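PAN2-PAN3 deadenylation complex catalytic subunit pan2 (Neurospora crassa, PDB 4CZW) shortens the poly(A) tails of mRNA from the 3' end as the catalytic exonuclease subunit of the PAN2-PAN3 deadenylation complex, releasing 5'-AMP. Local coordinates at residues I444-I449 with H472-A477; R476-R481 with D603-A608; I492-H497 with N525-K530; I496-T501 with T515-I520. One frame throughout, in Å; residues are numbered along the deposited sequence.

All four contacts lie in the exonuclease domain, on one side of the chain's centre, and illustrate how an RNase H-like sheet and its helices together present the acids inferred to bind the catalytic metals. Contact 1 pairs strands 441-451 and 471-481; contact 2, centred about 10 Å away, continues along 471-481 to the start of helix 604-623. Strand 490-496 follows next in chain and sheet, and contact 3 pairs it with strand 525-527. Contact 4 shares Ile496 and His497 with contact 3, their centres about 9 Å apart. Both are nested within the long excursion closed by contact 2. Three of the four inferred metal ligands belong to contacts 1 and 2; contacts 3 and 4 form the sheet's margin.

Contact 1 (I444-I449 with H472-A477); sequences IDTEFI and HAIARA
Residues 446 to 449 pair antiparallel with 473 to 477, the axes of strands 444-449 and 472-474 coming within 4.7 Å at an angle of 139°. Glu447 and Arg476 form a hydrogen-bonded pair, Glu447 N giving to Arg476 O at 3.0 Å. Toward the same strand, Glu447 O receives Ala475 N at 2.9 Å, an almost straight bond (174° at the hydrogen). There the register slips by one residue, a beta bulge, before Ile449 N meets Ala473 O at 3.1 Å in the carbonyl plane and Ala473 N returns a bond to Ile449 O.

Past the bulge Ile474 diverges from its partner Phe448 at the root, yet its terminal CD1 reaches back to Phe448 CE1 at 3.5 Å and also lies beside Thr446, whose OG1 bonds to Asp554. His472 brings ND1 alongside CB of Phe448, the two rings meeting obliquely. On the face bearing Glu447 and Arg476, Ile449 CG2 touches Ala475 CB at 3.7 Å. Glu447 and Arg476 run side by side, in touch at CB and CB (4.1 Å). Glu447 sets CG opposite its carbonyl carbon (chi1 -56°) and bends at chi2, whereas Arg476 is extended, and the charged ends stay apart, Glu447 OE2 5.4 Å from Arg476 NH1.

The guanidinium makes its salt bridges to Asp603 and Asp493 instead. Asp445 and Glu447 are, by similarity, ligands of the catalytic divalent metals. The chemistry thus divides in two: main-chain bonds fix the position of the strand bearing both acids, while the arginine beside Glu447 spends its bonds on other carboxylates.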
# COMPACT_ATOMS: atom_id res chain seq x y z
N ILE A 444 -10.33 -16.77 15.70
CA ILE A 444 -9.50 -17.01 14.52
C ILE A 444 -8.13 -17.60 14.88
O ILE A 444 -7.52 -17.23 15.88
CB ILE A 444 -9.30 -15.70 13.71
CG1 ILE A 444 -8.47 -15.96 12.46
CG2 ILE A 444 -8.68 -14.61 14.58
CD1 ILE A 444 -8.26 -14.73 11.60
N ASP A 445 -7.68 -18.55 14.06
CA ASP A 445 -6.34 -19.11 14.18
C ASP A 445 -5.85 -19.56 12.80
O ASP A 445 -6.64 -19.93 11.94
CB ASP A 445 -6.32 -20.29 15.16
CG ASP A 445 -4.93 -20.82 15.40
OD1 ASP A 445 -3.99 -20.01 15.52
OD2 ASP A 445 -4.77 -22.06 15.45
N THR A 446 -4.53 -19.52 12.60
CA THR A 446 -3.96 -19.88 11.30
C THR A 446 -2.84 -20.91 11.42
O THR A 446 -2.37 -21.21 12.51
CB THR A 446 -3.40 -18.63 10.58
OG1 THR A 446 -2.30 -18.10 11.32
CG2 THR A 446 -4.48 -17.56 10.43
N GLU A 447 -2.43 -21.45 10.27
CA GLU A 447 -1.31 -22.39 10.21
C GLU A 447 -0.25 -21.89 9.23
O GLU A 447 -0.59 -21.33 8.18
CB GLU A 447 -1.79 -23.78 9.82
CG GLU A 447 -2.87 -24.36 10.72
CD GLU A 447 -2.38 -24.63 12.13
OE1 GLU A 447 -1.15 -24.73 12.34
OE2 GLU A 447 -3.23 -24.76 13.04
N PHE A 448 1.02 -22.09 9.56
CA PHE A 448 2.11 -21.56 8.75
C PHE A 448 2.85 -22.64 7.97
O PHE A 448 2.80 -23.82 8.31
CB PHE A 448 3.12 -20.81 9.63
CG PHE A 448 2.57 -19.61 10.34
CD1 PHE A 448 1.35 -19.05 9.96
CD2 PHE A 448 3.27 -19.02 11.38
CE1 PHE A 448 0.85 -17.94 10.61
CE2 PHE A 448 2.77 -17.91 12.03
CZ PHE A 448 1.56 -17.37 11.65
N ILE A 449 3.53 -22.21 6.91
CA ILE A 449 4.49 -23.06 6.21
C ILE A 449 5.75 -22.25 5.92
O ILE A 449 5.74 -21.02 6.03
CB ILE A 449 3.92 -23.63 4.89
CG1 ILE A 449 3.35 -22.51 4.01
CG2 ILE A 449 2.86 -24.68 5.17
CD1 ILE A 449 4.31 -22.02 2.94
N HIS A 472 7.60 -17.04 6.53
CA HIS A 472 6.38 -17.80 6.74
C HIS A 472 5.26 -17.33 5.82
O HIS A 472 5.31 -16.22 5.28
CB HIS A 472 5.92 -17.72 8.19
CG HIS A 472 6.80 -18.47 9.15
ND1 HIS A 472 6.77 -19.84 9.26
CD2 HIS A 472 7.71 -18.04 10.05
CE1 HIS A 472 7.64 -20.23 10.18
NE2 HIS A 472 8.22 -19.15 10.67
N ALA A 473 4.26 -18.17 5.64
CA ALA A 473 3.10 -17.83 4.83
C ALA A 473 1.87 -18.60 5.30
O ALA A 473 1.97 -19.74 5.74
CB ALA A 473 3.37 -18.13 3.36
N ILE A 474 0.71 -17.95 5.22
CA ILE A 474 -0.54 -18.58 5.62
C ILE A 474 -0.88 -19.75 4.71
O ILE A 474 -0.98 -19.59 3.49
CB ILE A 474 -1.71 -17.58 5.62
CG1 ILE A 474 -1.39 -16.38 6.51
CG2 ILE A 474 -3.00 -18.25 6.07
CD1 ILE A 474 -1.15 -16.74 7.96
N ALA A 475 -1.05 -20.93 5.30
CA ALA A 475 -1.43 -22.12 4.55
C ALA A 475 -2.87 -22.50 4.85
O ALA A 475 -3.52 -23.19 4.06
CB ALA A 475 -0.50 -23.27 4.87
N ARG A 476 -3.37 -22.04 5.99
CA ARG A 476 -4.74 -22.31 6.41
C ARG A 476 -5.23 -21.23 7.35
O ARG A 476 -4.51 -20.81 8.26
CB ARG A 476 -4.84 -23.69 7.08
CG ARG A 476 -6.24 -24.05 7.54
CD ARG A 476 -6.24 -25.33 8.36
NE ARG A 476 -7.57 -25.65 8.86
CZ ARG A 476 -7.83 -26.67 9.68
NH1 ARG A 476 -6.85 -27.45 10.10
NH2 ARG A 476 -9.07 -26.89 10.09
N ALA A 477 -6.46 -20.76 7.14
CA ALA A 477 -7.05 -19.74 7.98
C ALA A 477 -8.44 -20.16 8.45
O ALA A 477 -9.35 -20.33 7.64
CB ALA A 477 -7.11 -18.41 7.25

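Contact 2 (R476-R481 with D603-A608); sequences RASVVR and DSIEDA
The capped start of helix 604-623 rests here on a strand of the exonuclease sheet, with Asp603 both serving as the N-cap residue and receiving Arg476 of the strand. The helix bears Asp607, by similarity one of the four acidic ligands of the catalytic metals. The short axes of strand 476-481 and helix 604-608 approach to 7.7 Å and run 38° from parallel.

The carboxylate of Asp603 divides its work between its two oxygens. OD1 takes the end of the guanidinium, Arg476 NH1 at 2.8 Å and Arg476 NH2 at 3.0 Å, a salt bridge in which both nitrogens come from the same face of the carboxylate. The oxygen lies close to the guanidinium plane, although the two groups are turned 72° apart. OD2 presents its anti lone pair to Glu606 N at 3.1 Å and has a weaker bond from Ile605 N. Arg476 spans the gap because its chain is fully extended, with CG trans to the main-chain nitrogen (chi1 180°).

Ile605 CG1 flanks the NH2 end, 3.4 Å from Arg476 NH2, while Ser604 lies over one face of the guanidinium. Further along, Val480 CG2 meets Ile605 CG2 and Ala608 CB, each at 4.1 Å. The hydroxyls of Ser478 and Ser604 face one another, at a modelled separation too short to be trusted; Ser478 OG also bonds to Asp493, which forms a salt bridge with Arg476 NE.

With an arginine at one oxygen and helix amides at the other, Asp603 would be expected to favour its anionic form, coupling the helix start to the sheet electrostatically.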
# COMPACT_ATOMS: atom_id res chain seq x y z
N ARG A 476 -3.37 -22.04 5.99
CA ARG A 476 -4.74 -22.31 6.41
C ARG A 476 -5.23 -21.23 7.35
O ARG A 476 -4.51 -20.81 8.26
CB ARG A 476 -4.84 -23.69 7.08
CG ARG A 476 -6.24 -24.05 7.54
CD ARG A 476 -6.24 -25.33 8.36
NE ARG A 476 -7.57 -25.65 8.86
CZ ARG A 476 -7.83 -26.67 9.68
NH1 ARG A 476 -6.85 -27.45 10.10
NH2 ARG A 476 -9.07 -26.89 10.09
N ALA A 477 -6.46 -20.76 7.14
CA ALA A 477 -7.05 -19.74 7.98
C ALA A 477 -8.44 -20.16 8.45
O ALA A 477 -9.35 -20.33 7.64
CB ALA A 477 -7.11 -18.41 7.25
N SER A 478 -8.60 -20.33 9.76
CA SER A 478 -9.87 -20.75 10.32
C SER A 478 -10.50 -19.66 11.17
O SER A 478 -9.90 -19.18 12.13
CB SER A 478 -9.69 -22.02 11.16
OG SER A 478 -9.12 -23.07 10.39
N VAL A 479 -11.72 -19.27 10.81
CA VAL A 479 -12.47 -18.29 11.60
C VAL A 479 -13.75 -18.93 12.12
O VAL A 479 -14.48 -19.59 11.38
CB VAL A 479 -12.80 -17.03 10.80
CG1 VAL A 479 -13.24 -15.92 11.73
CG2 VAL A 479 -11.60 -16.59 9.98
N VAL A 480 -14.02 -18.73 13.41
CA VAL A 480 -15.09 -19.45 14.10
C VAL A 480 -16.08 -18.51 14.78
O VAL A 480 -15.69 -17.49 15.35
CB VAL A 480 -14.48 -20.42 15.15
CG1 VAL A 480 -15.51 -20.84 16.18
CG2 VAL A 480 -13.86 -21.63 14.46
N ARG A 481 -17.37 -18.84 14.69
CA ARG A 481 -18.42 -18.10 15.38
C ARG A 481 -18.15 -18.02 16.88
O ARG A 481 -17.92 -19.03 17.54
CB ARG A 481 -19.78 -18.75 15.14
CG ARG A 481 -20.26 -18.72 13.70
CD ARG A 481 -21.56 -19.48 13.54
NE ARG A 481 -22.11 -19.36 12.19
CZ ARG A 481 -21.79 -20.16 11.18
NH1 ARG A 481 -20.92 -21.14 11.36
NH2 ARG A 481 -22.34 -19.98 9.99
N ASP A 603 -4.78 -28.26 14.92
CA ASP A 603 -5.85 -27.89 14.00
C ASP A 603 -6.33 -26.48 14.33
O ASP A 603 -6.65 -26.18 15.48
CB ASP A 603 -7.01 -28.89 14.08
CG ASP A 603 -8.13 -28.56 13.12
OD1 ASP A 603 -8.09 -29.04 11.97
OD2 ASP A 603 -9.06 -27.83 13.52
N SER A 604 -6.37 -25.62 13.32
CA SER A 604 -6.66 -24.20 13.52
C SER A 604 -8.08 -23.95 14.02
O SER A 604 -8.33 -22.96 14.71
CB SER A 604 -6.42 -23.42 12.23
OG SER A 604 -7.13 -23.99 11.15
N ILE A 605 -9.01 -24.83 13.67
CA ILE A 605 -10.39 -24.70 14.14
C ILE A 605 -10.47 -25.04 15.63
O ILE A 605 -11.12 -24.33 16.40
CB ILE A 605 -11.35 -25.61 13.35
CG1 ILE A 605 -11.37 -25.21 11.87
CG2 ILE A 605 -12.76 -25.54 13.93
CD1 ILE A 605 -12.34 -26.03 11.04
N GLU A 606 -9.81 -26.12 16.02
CA GLU A 606 -9.78 -26.54 17.42
C GLU A 606 -9.12 -25.49 18.31
O GLU A 606 -9.64 -25.15 19.37
CB GLU A 606 -9.05 -27.88 17.56
CG GLU A 606 -9.75 -29.06 16.90
CD GLU A 606 -9.02 -30.36 17.12
OE1 GLU A 606 -7.94 -30.34 17.75
OE2 GLU A 606 -9.51 -31.41 16.66
N ASP A 607 -7.97 -24.99 17.86
CA ASP A 607 -7.23 -23.98 18.62
C ASP A 607 -8.02 -22.68 18.74
O ASP A 607 -7.87 -21.94 19.72
CB ASP A 607 -5.87 -23.71 17.96
CG ASP A 607 -4.90 -24.87 18.13
OD1 ASP A 607 -5.36 -25.99 18.41
OD2 ASP A 607 -3.68 -24.64 17.98
N ALA A 608 -8.85 -22.40 17.74
CA ALA A 608 -9.71 -21.22 17.78
C ALA A 608 -10.83 -21.43 18.80
O ALA A 608 -11.16 -20.52 19.57
CB ALA A 608 -10.29 -20.94 16.41

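Contact 3 (I492-H497 with N525-K530); sequences IDDYIH and NLVSPK
Tyr495 and Ile496 lie opposite Leu526 and Val527 in a short parallel ladder, its main-chain bonds made by Tyr495 and His497 with Asn525 and Val527; the axes of strands 492-496 and 525-527 pass 4.6 Å apart at 52°. Val527 N gives to Tyr495 O at 2.8 Å, nearly along the C=O axis. His497 N continues the ladder to Val527 O, also at 2.8 Å and almost straight (173° at the hydrogen). The link at the opposite end, Tyr495 N to Asn525 O, is weak at 3.4 Å.

Apolar contacts lie on both faces of this pairing. On the face of Tyr495 and Leu526, the branch CD1 of Leu526 lies 3.7 Å from Tyr495 CB, while Leu526 CG flanks CB of His497. On the other face Ile496 CD1 packs loosely on Val527 CG2, which also approaches the methylene of Asp494, 3.8 Å from its CB. This methyl of Val527 stands between the backbone nitrogen and carbonyl carbon of its own residue, which turns it toward the neighbouring strand. Beyond the ladder, Ile496 CG2 meets the ring of Pro529 at CG, 3.7 Å away.

Among polar side chains, Asp494 and Asn525 run alongside one another with their flat ends turned 71° apart, and Asp494 OD1 lies 2.9 Å from Asn525 ND2. The other carboxylate oxygen, OD2, forms a salt bridge with Lys535.

The chain passes directly from strand to helix 529-541, with Ser528 as N-cap, and Ala532 covers Asp494, Ile496 and Val527. On its far edge strand 490-496 pairs antiparallel with strand 471-481, which places 525-527 at the margin of the exonuclease sheet.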
# COMPACT_ATOMS: atom_id res chain seq x y z
N ILE A 492 -15.40 -20.02 8.27
CA ILE A 492 -14.28 -19.89 7.35
C ILE A 492 -13.20 -20.91 7.69
O ILE A 492 -12.71 -20.96 8.82
CB ILE A 492 -13.65 -18.48 7.39
CG1 ILE A 492 -14.63 -17.43 6.87
CG2 ILE A 492 -12.38 -18.45 6.55
CD1 ILE A 492 -14.08 -16.02 6.89
N ASP A 493 -12.85 -21.74 6.71
CA ASP A 493 -11.75 -22.68 6.87
C ASP A 493 -11.03 -22.84 5.54
O ASP A 493 -11.07 -23.89 4.91
CB ASP A 493 -12.25 -24.04 7.38
CG ASP A 493 -11.11 -24.96 7.78
OD1 ASP A 493 -10.04 -24.46 8.17
OD2 ASP A 493 -11.30 -26.20 7.69
N ASP A 494 -10.37 -21.76 5.11
CA ASP A 494 -9.73 -21.73 3.80
C ASP A 494 -8.29 -22.23 3.83
O ASP A 494 -7.50 -21.83 4.68
CB ASP A 494 -9.76 -20.30 3.24
CG ASP A 494 -11.17 -19.79 3.03
OD1 ASP A 494 -12.08 -20.61 2.84
OD2 ASP A 494 -11.36 -18.55 3.05
N TYR A 495 -7.97 -23.10 2.89
CA TYR A 495 -6.59 -23.49 2.63
C TYR A 495 -6.07 -22.65 1.47
O TYR A 495 -6.82 -22.34 0.54
CB TYR A 495 -6.48 -24.98 2.33
CG TYR A 495 -6.62 -25.87 3.55
CD1 TYR A 495 -7.83 -25.96 4.23
CD2 TYR A 495 -5.56 -26.63 4.00
CE1 TYR A 495 -7.96 -26.77 5.34
CE2 TYR A 495 -5.68 -27.45 5.11
CZ TYR A 495 -6.89 -27.51 5.78
OH TYR A 495 -7.02 -28.32 6.88
N ILE A 496 -4.80 -22.29 1.51
CA ILE A 496 -4.26 -21.33 0.55
C ILE A 496 -3.48 -21.99 -0.58
O ILE A 496 -2.50 -22.70 -0.34
CB ILE A 496 -3.34 -20.31 1.24
CG1 ILE A 496 -4.05 -19.70 2.45
CG2 ILE A 496 -2.91 -19.23 0.26
CD1 ILE A 496 -5.38 -19.07 2.12
N HIS A 497 -3.92 -21.75 -1.81
CA HIS A 497 -3.16 -22.17 -2.98
C HIS A 497 -1.96 -21.26 -3.14
O HIS A 497 -2.04 -20.21 -3.78
CB HIS A 497 -4.03 -22.15 -4.24
CG HIS A 497 -3.33 -22.64 -5.47
ND1 HIS A 497 -2.09 -23.24 -5.43
CD2 HIS A 497 -3.70 -22.63 -6.77
CE1 HIS A 497 -1.72 -23.57 -6.66
NE2 HIS A 497 -2.68 -23.21 -7.49
N ASN A 525 -11.31 -26.43 0.99
CA ASN A 525 -11.74 -25.25 0.26
C ASN A 525 -10.53 -24.43 -0.15
O ASN A 525 -10.30 -23.34 0.38
CB ASN A 525 -12.71 -24.41 1.10
CG ASN A 525 -13.34 -23.28 0.31
OD1 ASN A 525 -13.52 -23.38 -0.91
ND2 ASN A 525 -13.69 -22.20 0.99
N LEU A 526 -9.75 -24.97 -1.08
CA LEU A 526 -8.51 -24.33 -1.51
C LEU A 526 -8.79 -23.08 -2.33
O LEU A 526 -9.43 -23.14 -3.38
CB LEU A 526 -7.66 -25.31 -2.31
CG LEU A 526 -6.20 -24.91 -2.56
CD1 LEU A 526 -5.45 -24.80 -1.25
CD2 LEU A 526 -5.53 -25.89 -3.49
N VAL A 527 -8.30 -21.94 -1.85
CA VAL A 527 -8.54 -20.66 -2.52
C VAL A 527 -7.25 -19.88 -2.73
O VAL A 527 -6.19 -20.25 -2.21
CB VAL A 527 -9.52 -19.78 -1.72
CG1 VAL A 527 -10.88 -20.46 -1.61
CG2 VAL A 527 -8.96 -19.48 -0.34
N SER A 528 -7.34 -18.80 -3.50
CA SER A 528 -6.20 -17.93 -3.74
C SER A 528 -5.92 -17.09 -2.50
O SER A 528 -6.83 -16.83 -1.71
CB SER A 528 -6.45 -17.03 -4.96
OG SER A 528 -7.44 -16.06 -4.68
N PRO A 529 -4.66 -16.66 -2.31
CA PRO A 529 -4.25 -15.87 -1.14
C PRO A 529 -5.10 -14.62 -0.91
O PRO A 529 -5.51 -14.35 0.22
CB PRO A 529 -2.81 -15.48 -1.47
CG PRO A 529 -2.32 -16.59 -2.33
CD PRO A 529 -3.50 -17.00 -3.16
N LYS A 530 -5.37 -13.88 -1.98
CA LYS A 530 -6.12 -12.63 -1.88
C LYS A 530 -7.60 -12.89 -1.59
O LYS A 530 -8.27 -12.07 -0.96
CB LYS A 530 -5.97 -11.82 -3.17
CG LYS A 530 -6.64 -10.46 -3.15
CD LYS A 530 -7.86 -10.44 -4.05
CE LYS A 530 -8.43 -9.03 -4.19
NZ LYS A 530 -9.54 -8.98 -5.17

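Contact 4 (I496-T501 with T515-I520); sequences IHIKET and TDLDPI
Leu517 packs against the chain at Ile496 and Ile498, and this is the enclosed end of the contact, Leu517 and Ile496 both being buried. The methyl CD2 of Leu517 lies against the main chain of the departing strand, 3.3 Å from Ile496 O. The side chain gets there with CG placed opposite the carbonyl carbon (chi1 -56°) and an extended tail beyond it. Its other branch, CD1, is more distant, 4.4 Å from Ile498 CD1. Leu526 also packs against Leu517, extending this apolar layer into the neighbouring strand.

The two segments are connections flanking the sheet margin of the RNase H-like exonuclease domain. Residues 496-501 lead out of strand 490-496, whereas the loop 518-520 follows the short helix 514-517 on the way to strand 525-527. No hydrogen bond joins the segments, so shape and dispersion carry the association. The second segment is shaped from within, by Asp518 N bonding to Thr515 O at 3.1 Å, and by Asp518 OD2, which takes Asn521 N and, weakly, Ile520 N.

Toward solvent the contact thins to one histidine and one proline. Pro519 sets CG over a face of the His497 ring, 3.6 Å from its centroid and 21° off the normal, a CH-pi contact. The pyrrolidine carbon sits nearer the rim than the middle, closest to His497 NE2 at 3.4 Å. The two side chains cross at about a right angle, and the proline meets the imidazole face with its CG corner. Pro519 is exposed in the molecule and touches a crystal neighbour, as does Ile520 beside it.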
# COMPACT_ATOMS: atom_id res chain seq x y z
N ILE A 496 -4.80 -22.29 1.51
CA ILE A 496 -4.26 -21.33 0.55
C ILE A 496 -3.48 -21.99 -0.58
O ILE A 496 -2.50 -22.70 -0.34
CB ILE A 496 -3.34 -20.31 1.24
CG1 ILE A 496 -4.05 -19.70 2.45
CG2 ILE A 496 -2.91 -19.23 0.26
CD1 ILE A 496 -5.38 -19.07 2.12
N HIS A 497 -3.92 -21.75 -1.81
CA HIS A 497 -3.16 -22.17 -2.98
C HIS A 497 -1.96 -21.26 -3.14
O HIS A 497 -2.04 -20.21 -3.78
CB HIS A 497 -4.03 -22.15 -4.24
CG HIS A 497 -3.33 -22.64 -5.47
ND1 HIS A 497 -2.09 -23.24 -5.43
CD2 HIS A 497 -3.70 -22.63 -6.77
CE1 HIS A 497 -1.72 -23.57 -6.66
NE2 HIS A 497 -2.68 -23.21 -7.49
N ILE A 498 -0.84 -21.66 -2.54
CA ILE A 498 0.36 -20.84 -2.53
C ILE A 498 1.15 -20.98 -3.83
O ILE A 498 1.55 -22.08 -4.21
CB ILE A 498 1.26 -21.20 -1.34
CG1 ILE A 498 0.49 -21.02 -0.03
CG2 ILE A 498 2.53 -20.36 -1.34
CD1 ILE A 498 1.22 -21.50 1.19
N LYS A 499 1.37 -19.85 -4.50
CA LYS A 499 2.07 -19.83 -5.78
C LYS A 499 3.58 -19.66 -5.59
O LYS A 499 4.29 -19.31 -6.53
CB LYS A 499 1.52 -18.71 -6.67
CG LYS A 499 0.06 -18.90 -7.06
CD LYS A 499 -0.78 -17.70 -6.67
CE LYS A 499 -0.33 -16.44 -7.39
NZ LYS A 499 -1.18 -15.27 -7.04
N GLU A 500 4.05 -19.92 -4.38
CA GLU A 500 5.48 -19.85 -4.08
C GLU A 500 6.06 -21.25 -3.92
O GLU A 500 5.33 -22.24 -3.96
CB GLU A 500 5.72 -19.03 -2.81
CG GLU A 500 4.99 -17.70 -2.77
CD GLU A 500 5.51 -16.72 -3.80
OE1 GLU A 500 6.74 -16.68 -4.02
OE2 GLU A 500 4.69 -15.98 -4.39
N THR A 501 7.37 -21.33 -3.73
CA THR A 501 8.03 -22.61 -3.50
C THR A 501 8.11 -22.90 -2.00
O THR A 501 8.78 -22.19 -1.26
CB THR A 501 9.44 -22.65 -4.11
OG1 THR A 501 9.35 -22.55 -5.53
CG2 THR A 501 10.14 -23.95 -3.74
N THR A 515 -1.05 -32.49 -0.06
CA THR A 515 -2.33 -32.80 -0.70
C THR A 515 -3.35 -31.70 -0.44
O THR A 515 -4.11 -31.32 -1.33
CB THR A 515 -2.89 -34.15 -0.21
OG1 THR A 515 -1.94 -35.19 -0.49
CG2 THR A 515 -4.21 -34.47 -0.89
N ASP A 516 -3.35 -31.17 0.78
CA ASP A 516 -4.28 -30.11 1.17
C ASP A 516 -4.12 -28.85 0.33
O ASP A 516 -5.08 -28.11 0.11
CB ASP A 516 -4.11 -29.76 2.65
CG ASP A 516 -4.37 -30.94 3.57
OD1 ASP A 516 -5.54 -31.34 3.71
OD2 ASP A 516 -3.40 -31.46 4.16
N LEU A 517 -2.90 -28.61 -0.15
CA LEU A 517 -2.61 -27.42 -0.93
C LEU A 517 -2.51 -27.71 -2.42
O LEU A 517 -2.36 -26.80 -3.23
CB LEU A 517 -1.31 -26.77 -0.44
CG LEU A 517 -1.26 -26.40 1.05
CD1 LEU A 517 0.05 -25.71 1.39
CD2 LEU A 517 -2.45 -25.54 1.43
N ASP A 518 -2.61 -28.99 -2.78
CA ASP A 518 -2.57 -29.40 -4.18
C ASP A 518 -3.94 -29.25 -4.83
O ASP A 518 -4.88 -29.96 -4.47
CB ASP A 518 -2.07 -30.84 -4.31
CG ASP A 518 -1.96 -31.30 -5.75
OD1 ASP A 518 -0.89 -31.10 -6.36
OD2 ASP A 518 -2.95 -31.85 -6.27
N PRO A 519 -4.05 -28.34 -5.81
CA PRO A 519 -5.32 -27.98 -6.47
C PRO A 519 -6.05 -29.16 -7.10
O PRO A 519 -7.27 -29.10 -7.27
CB PRO A 519 -4.88 -26.98 -7.55
CG PRO A 519 -3.57 -26.46 -7.07
CD PRO A 519 -2.91 -27.60 -6.37
N ILE A 520 -5.32 -30.21 -7.44
CA ILE A 520 -5.91 -31.36 -8.11
C ILE A 520 -6.51 -32.36 -7.13
O ILE A 520 -7.58 -32.92 -7.37
CB ILE A 520 -4.87 -32.09 -8.99
CG1 ILE A 520 -4.24 -31.11 -9.99
CG2 ILE A 520 -5.50 -33.26 -9.72
CD1 ILE A 520 -3.20 -31.75 -10.88